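Local atomic coordinates of major capsid protein (Paramecium bursaria Chlorella virus 1, PDB entry 5TIP), a protein that self-assembles as trimers into the large icosahedral capsid of a chlorovirus, a shell about 190 nm across with pseudo T=169 symmetry. Residues D116-M121 and A348-Y353; I227-F232 and F254-K259. One frame throughout, in Å; residues are numbered along the deposited sequence.

Both contacts are buried, and both reach the sheet in which strands 350-354 and 257-266 are neighbours. Their centres lie about 17 Å apart and their nearest atoms about 5 Å, so they do not touch. Contact 1, all of whose touching residues are buried, is nearer the middle of the chain: a helix of the N-terminal half meets a strand of the C-terminal half through apolar side chains alone. Contact 2 stays within the C-terminal half, includes partly exposed residues and is mainly polar, with a glutamine amide that exchanges two hydrogen bonds with backbone and a buried ion pair. Along the chain, contact 2 is nested inside the loop that contact 1 closes.

Contact 1: residues D116-M121 and A348-Y353; sequences DALFRM and AGVYLY
Leu-118 drives its isobutyl group against Val-350 and Leu-352, and in doing so ties together the two jelly rolls of the double jelly-roll fold expected for this capsid family: helix 109-119 belongs to the N-terminal half and strand 350-354 to the C-terminal half. Starting at CB, the bond from the helix already heads for the strand, and the first torsion (chi1 -81°, CG beside the backbone N) keeps CG on that course. Leu-118 CG then meets Val-350 CG1 at 3.7 Å, the closest approach between the two segments. From there the side chain forks. Leu-118 CD1, extended away from CA, stays against the same methyl, with Val-350 CG1 at 4.0 Å, and also comes near the carbonyl oxygen of Tyr-351. Leu-118 CD2 rests on Leu-352 CB at 4.1 Å while keeping contact with Val-350 CG1, so the fork spans two strand residues that face the helix while the side chain of Tyr-351 between them points away. No hydrogen bond joins the segments.

Ala-262 of the neighbouring strand 257-266 and Thr-346 also touch Leu-118. Just past the helix, Arg-120 NH1 makes a long, weak salt bridge of 3.3 Å to Asp-116 OD1, while its NH2 hydrogen-bonds Tyr-339 OH of a neighbouring subunit. Val-350 uses both of its methyls: with CG1 anti to its backbone N (chi1 -178°) and committed to the leucine, the other branch, CG2, packs on Ala-117 CB at 4.0 Å.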
loop_
_atom_site.group_PDB
_atom_site.type_symbol
_atom_site.label_atom_id
_atom_site.label_comp_id
_atom_site.label_asym_id
_atom_site.label_seq_id
_atom_site.Cartn_x
_atom_site.Cartn_y
_atom_site.Cartn_z
ATOM N N ASP A 116 -7.793 0.167 -13.816
ATOM C CA ASP A 116 -7.573 1.046 -12.673
ATOM C C ASP A 116 -8.420 0.622 -11.478
ATOM O O ASP A 116 -7.966 0.698 -10.330
ATOM C CB ASP A 116 -7.877 2.492 -13.067
ATOM C CG ASP A 116 -7.539 3.481 -11.969
ATOM O OD1 ASP A 116 -6.365 3.526 -11.548
ATOM O OD2 ASP A 116 -8.446 4.217 -11.531
ATOM N N ALA A 117 -9.648 0.165 -11.728
ATOM C CA ALA A 117 -10.532 -0.222 -10.634
ATOM C C ALA A 117 -10.085 -1.516 -9.965
ATOM O O ALA A 117 -10.370 -1.730 -8.782
ATOM C CB ALA A 117 -11.966 -0.365 -11.145
ATOM N N LEU A 118 -9.389 -2.385 -10.693
ATOM C CA LEU A 118 -9.008 -3.693 -10.175
ATOM C C LEU A 118 -7.565 -3.767 -9.692
ATOM O O LEU A 118 -7.309 -4.332 -8.626
ATOM C CB LEU A 118 -9.232 -4.770 -11.244
ATOM C CG LEU A 118 -10.654 -5.301 -11.424
ATOM C CD1 LEU A 118 -10.715 -6.218 -12.631
ATOM C CD2 LEU A 118 -11.117 -6.035 -10.175
ATOM N N PHE A 119 -6.614 -3.215 -10.445
ATOM C CA PHE A 119 -5.204 -3.501 -10.219
ATOM C C PHE A 119 -4.394 -2.307 -9.731
ATOM O O PHE A 119 -3.208 -2.468 -9.426
ATOM C CB PHE A 119 -4.586 -4.073 -11.498
ATOM C CG PHE A 119 -5.209 -5.366 -11.928
ATOM C CD1 PHE A 119 -4.900 -6.546 -11.274
ATOM C CD2 PHE A 119 -6.125 -5.400 -12.967
ATOM C CE1 PHE A 119 -5.480 -7.738 -11.655
ATOM C CE2 PHE A 119 -6.708 -6.590 -13.354
ATOM C CZ PHE A 119 -6.386 -7.761 -12.696
ATOM N N ARG A 120 -4.983 -1.122 -9.654
ATOM C CA ARG A 120 -4.358 -0.018 -8.943
ATOM C C ARG A 120 -5.025 0.156 -7.586
ATOM O O ARG A 120 -6.173 -0.243 -7.376
ATOM C CB ARG A 120 -4.431 1.280 -9.749
ATOM C CG ARG A 120 -3.386 1.366 -10.850
ATOM C CD ARG A 120 -3.165 2.798 -11.308
ATOM N NE ARG A 120 -2.391 2.856 -12.544
ATOM C CZ ARG A 120 -2.920 2.758 -13.759
ATOM N NH1 ARG A 120 -4.228 2.599 -13.902
ATOM N NH2 ARG A 120 -2.143 2.816 -14.830
ATOM N N MET A 121 -4.285 0.753 -6.657
ATOM C CA MET A 121 -4.775 0.882 -5.295
ATOM C C MET A 121 -3.992 1.965 -4.575
ATOM O O MET A 121 -2.896 2.350 -4.992
ATOM C CB MET A 121 -4.660 -0.440 -4.530
ATOM C CG MET A 121 -3.223 -0.895 -4.323
ATOM S SD MET A 121 -3.078 -2.520 -3.555
ATOM C CE MET A 121 -3.717 -3.573 -4.855
ATOM N N ALA A 348 -17.905 -1.067 -6.753
ATOM C CA ALA A 348 -19.020 -1.898 -7.179
ATOM C C ALA A 348 -19.232 -1.777 -8.682
ATOM O O ALA A 348 -18.987 -0.728 -9.285
ATOM C CB ALA A 348 -20.295 -1.506 -6.430
ATOM N N GLY A 349 -19.692 -2.868 -9.289
ATOM C CA GLY A 349 -19.930 -2.908 -10.712
ATOM C C GLY A 349 -18.789 -3.458 -11.538
ATOM O O GLY A 349 -18.960 -3.649 -12.748
ATOM N N VAL A 350 -17.636 -3.718 -10.928
ATOM C CA VAL A 350 -16.497 -4.330 -11.600
ATOM C C VAL A 350 -16.269 -5.697 -10.973
ATOM O O VAL A 350 -16.188 -5.818 -9.746
ATOM C CB VAL A 350 -15.236 -3.455 -11.493
ATOM C CG1 VAL A 350 -14.086 -4.092 -12.253
ATOM C CG2 VAL A 350 -15.513 -2.058 -12.016
ATOM N N TYR A 351 -16.166 -6.724 -11.814
ATOM C CA TYR A 351 -16.118 -8.100 -11.349
ATOM C C TYR A 351 -14.893 -8.801 -11.916
ATOM O O TYR A 351 -14.391 -8.447 -12.985
ATOM C CB TYR A 351 -17.390 -8.857 -11.735
ATOM C CG TYR A 351 -18.659 -8.138 -11.340
ATOM C CD1 TYR A 351 -19.216 -8.317 -10.081
ATOM C CD2 TYR A 351 -19.295 -7.273 -12.221
ATOM C CE1 TYR A 351 -20.373 -7.659 -9.713
ATOM C CE2 TYR A 351 -20.451 -6.610 -11.860
ATOM C CZ TYR A 351 -20.984 -6.808 -10.606
ATOM O OH TYR A 351 -22.136 -6.151 -10.243
ATOM N N LEU A 352 -14.424 -9.807 -11.182
ATOM C CA LEU A 352 -13.207 -10.526 -11.524
ATOM C C LEU A 352 -13.369 -12.002 -11.201
ATOM O O LEU A 352 -13.957 -12.360 -10.177
ATOM C CB LEU A 352 -12.002 -9.960 -10.758
ATOM C CG LEU A 352 -10.691 -10.750 -10.793
ATOM C CD1 LEU A 352 -9.962 -10.537 -12.112
ATOM C CD2 LEU A 352 -9.805 -10.380 -9.613
ATOM N N TYR A 353 -12.851 -12.854 -12.080
ATOM C CA TYR A 353 -12.603 -14.253 -11.759
ATOM C C TYR A 353 -11.202 -14.599 -12.228
ATOM O O TYR A 353 -10.905 -14.513 -13.424
ATOM C CB TYR A 353 -13.628 -15.190 -12.400
ATOM C CG TYR A 353 -13.425 -16.624 -11.965
ATOM C CD1 TYR A 353 -13.835 -17.050 -10.709
ATOM C CD2 TYR A 353 -12.802 -17.544 -12.799
ATOM C CE1 TYR A 353 -13.640 -18.353 -10.298
ATOM C CE2 TYR A 353 -12.605 -18.853 -12.397
ATOM C CZ TYR A 353 -13.027 -19.251 -11.146
ATOM O OH TYR A 353 -12.834 -20.551 -10.738
#

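Contact 2: residues I227-F232 and F254-K259; sequences IEQLQF and FNHPTK
Gln-231 lays its side-chain amide beside the backbone of Asn-255 and exchanges two hydrogen bonds with it, joining segments 227-232 and 254-259 in the C-terminal jelly roll, where strands 223-237 and 257-266 both pair antiparallel with strand 412-426. The amide thus does what a strand neighbour would do. Asn-255 N donates to Gln-231 OE1 at 2.9 Å, in the carbonyl plane and on a lone pair, with a C=O...N angle of 120°. In return Gln-231 NE2 donates to Asn-255 O at 2.7 Å, tilted somewhat from that carbonyl's plane. Two bonds fix the rotation of the amide, and the extended chain (chi2 -178°) carries it across. Lower down the same side chain, Gln-231 CB lies obliquely by the Phe-254 ring, 3.9 Å from CD1.

The amide of Gln-229 is bonded by other strands: OE1 accepts from Asn-419 and Asn-421, and NE2 donates to the carbonyl of Ile-104 in the N-terminal half. At the start of strand 257-266, Thr-258 OG1 donates to His-256 O at 3.2 Å.

Glu-228 and Lys-259 form a buried salt bridge, their side chains crossing at about a right angle. Lys-259 NZ also donates to the carbonyls of Pro-359 and Gly-361, while Glu-228 OE1 takes salt bridges from Lys-418 and Arg-362, a cationic setting that would favour the ionised carboxylate. Lys-259 bends at chi3 (61°) to bring NZ to Glu-228 OE2 at 2.7 Å, arriving from above the carboxylate plane.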
loop_
_atom_site.group_PDB
_atom_site.type_symbol
_atom_site.label_atom_id
_atom_site.label_comp_id
_atom_site.label_asym_id
_atom_site.label_seq_id
_atom_site.Cartn_x
_atom_site.Cartn_y
_atom_site.Cartn_z
ATOM N N ILE A 227 4.799 -12.610 -23.050
ATOM C CA ILE A 227 4.093 -11.344 -22.945
ATOM C C ILE A 227 2.638 -11.604 -22.573
ATOM O O ILE A 227 2.163 -12.740 -22.564
ATOM C CB ILE A 227 4.189 -10.520 -24.245
ATOM C CG1 ILE A 227 3.294 -11.125 -25.329
ATOM C CG2 ILE A 227 5.628 -10.447 -24.724
ATOM C CD1 ILE A 227 3.201 -10.285 -26.582
ATOM N N GLU A 228 1.927 -10.525 -22.267
ATOM C CA GLU A 228 0.509 -10.578 -21.959
ATOM C C GLU A 228 -0.261 -9.775 -22.997
ATOM O O GLU A 228 0.242 -8.788 -23.541
ATOM C CB GLU A 228 0.227 -10.043 -20.553
ATOM C CG GLU A 228 0.849 -10.891 -19.459
ATOM C CD GLU A 228 0.536 -10.386 -18.066
ATOM O OE1 GLU A 228 -0.342 -9.507 -17.934
ATOM O OE2 GLU A 228 1.176 -10.861 -17.104
ATOM N N GLN A 229 -1.487 -10.210 -23.266
ATOM C CA GLN A 229 -2.355 -9.558 -24.231
ATOM C C GLN A 229 -3.724 -9.336 -23.611
ATOM O O GLN A 229 -4.118 -10.018 -22.662
ATOM C CB GLN A 229 -2.510 -10.393 -25.507
ATOM C CG GLN A 229 -1.240 -10.598 -26.295
ATOM C CD GLN A 229 -1.457 -11.510 -27.481
ATOM O OE1 GLN A 229 -1.830 -12.672 -27.323
ATOM N NE2 GLN A 229 -1.245 -10.983 -28.679
ATOM N N LEU A 230 -4.449 -8.372 -24.161
ATOM C CA LEU A 230 -5.830 -8.129 -23.784
ATOM C C LEU A 230 -6.747 -8.648 -24.881
ATOM O O LEU A 230 -6.478 -8.458 -26.072
ATOM C CB LEU A 230 -6.090 -6.639 -23.545
ATOM C CG LEU A 230 -7.539 -6.298 -23.188
ATOM C CD1 LEU A 230 -7.878 -6.770 -21.781
ATOM C CD2 LEU A 230 -7.808 -4.811 -23.344
ATOM N N GLN A 231 -7.824 -9.312 -24.479
ATOM C CA GLN A 231 -8.840 -9.784 -25.407
ATOM C C GLN A 231 -10.144 -9.072 -25.099
ATOM O O GLN A 231 -10.557 -8.994 -23.938
ATOM C CB GLN A 231 -9.023 -11.301 -25.324
ATOM C CG GLN A 231 -7.774 -12.091 -25.663
ATOM C CD GLN A 231 -8.002 -13.589 -25.631
ATOM O OE1 GLN A 231 -8.709 -14.139 -26.475
ATOM N NE2 GLN A 231 -7.407 -14.258 -24.651
ATOM N N PHE A 232 -10.780 -8.548 -26.142
ATOM C CA PHE A 232 -12.058 -7.858 -26.004
ATOM C C PHE A 232 -12.727 -7.864 -27.367
ATOM O O PHE A 232 -12.196 -7.285 -28.319
ATOM C CB PHE A 232 -11.855 -6.429 -25.494
ATOM C CG PHE A 232 -13.119 -5.622 -25.428
ATOM C CD1 PHE A 232 -14.070 -5.876 -24.456
ATOM C CD2 PHE A 232 -13.350 -4.604 -26.337
ATOM C CE1 PHE A 232 -15.231 -5.130 -24.394
ATOM C CE2 PHE A 232 -14.508 -3.857 -26.281
ATOM C CZ PHE A 232 -15.450 -4.120 -25.308
ATOM N N PHE A 254 -12.829 -16.288 -26.238
ATOM C CA PHE A 254 -11.449 -16.038 -25.859
ATOM C C PHE A 254 -10.576 -17.212 -26.284
ATOM O O PHE A 254 -11.071 -18.295 -26.610
ATOM C CB PHE A 254 -11.339 -15.807 -24.348
ATOM C CG PHE A 254 -12.148 -14.638 -23.856
ATOM C CD1 PHE A 254 -12.154 -13.438 -24.547
ATOM C CD2 PHE A 254 -12.921 -14.751 -22.713
ATOM C CE1 PHE A 254 -12.903 -12.367 -24.098
ATOM C CE2 PHE A 254 -13.672 -13.685 -22.259
ATOM C CZ PHE A 254 -13.664 -12.493 -22.953
ATOM N N ASN A 255 -9.265 -16.985 -26.280
ATOM C CA ASN A 255 -8.293 -18.013 -26.630
ATOM C C ASN A 255 -7.076 -17.862 -25.730
ATOM O O ASN A 255 -7.002 -16.946 -24.903
ATOM C CB ASN A 255 -7.894 -17.937 -28.110
ATOM C CG ASN A 255 -9.055 -18.216 -29.046
ATOM O OD1 ASN A 255 -9.544 -17.319 -29.731
ATOM N ND2 ASN A 255 -9.495 -19.469 -29.088
ATOM N N HIS A 256 -6.118 -18.787 -25.891
ATOM C CA HIS A 256 -4.812 -18.769 -25.236
ATOM C C HIS A 256 -4.934 -19.009 -23.733
ATOM O O HIS A 256 -6.035 -18.913 -23.175
ATOM C CB HIS A 256 -4.100 -17.442 -25.506
ATOM C CG HIS A 256 -3.898 -17.149 -26.959
ATOM N ND1 HIS A 256 -4.362 -15.999 -27.560
ATOM C CD2 HIS A 256 -3.278 -17.858 -27.933
ATOM C CE1 HIS A 256 -4.044 -16.016 -28.842
ATOM N NE2 HIS A 256 -3.382 -17.131 -29.093
ATOM N N PRO A 257 -3.840 -19.350 -23.049
ATOM C CA PRO A 257 -3.880 -19.440 -21.581
ATOM C C PRO A 257 -4.206 -18.090 -20.959
ATOM O O PRO A 257 -3.451 -17.124 -21.094
ATOM C CB PRO A 257 -2.466 -19.909 -21.220
ATOM C CG PRO A 257 -1.987 -20.621 -22.434
ATOM C CD PRO A 257 -2.573 -19.871 -23.594
ATOM N N THR A 258 -5.339 -18.033 -20.264
ATOM C CA THR A 258 -5.893 -16.789 -19.747
ATOM C C THR A 258 -5.684 -16.710 -18.241
ATOM O O THR A 258 -5.966 -17.671 -17.519
ATOM C CB THR A 258 -7.384 -16.687 -20.080
ATOM O OG1 THR A 258 -7.555 -16.702 -21.503
ATOM C CG2 THR A 258 -7.979 -15.404 -19.522
ATOM N N LYS A 259 -5.198 -15.557 -17.773
ATOM C CA LYS A 259 -4.952 -15.364 -16.347
ATOM C C LYS A 259 -6.241 -15.112 -15.577
ATOM O O LYS A 259 -6.441 -15.678 -14.497
ATOM C CB LYS A 259 -3.986 -14.199 -16.132
ATOM C CG LYS A 259 -2.749 -14.242 -16.999
ATOM C CD LYS A 259 -1.905 -12.996 -16.797
ATOM C CE LYS A 259 -1.436 -12.879 -15.358
ATOM N NZ LYS A 259 -0.559 -11.694 -15.162
#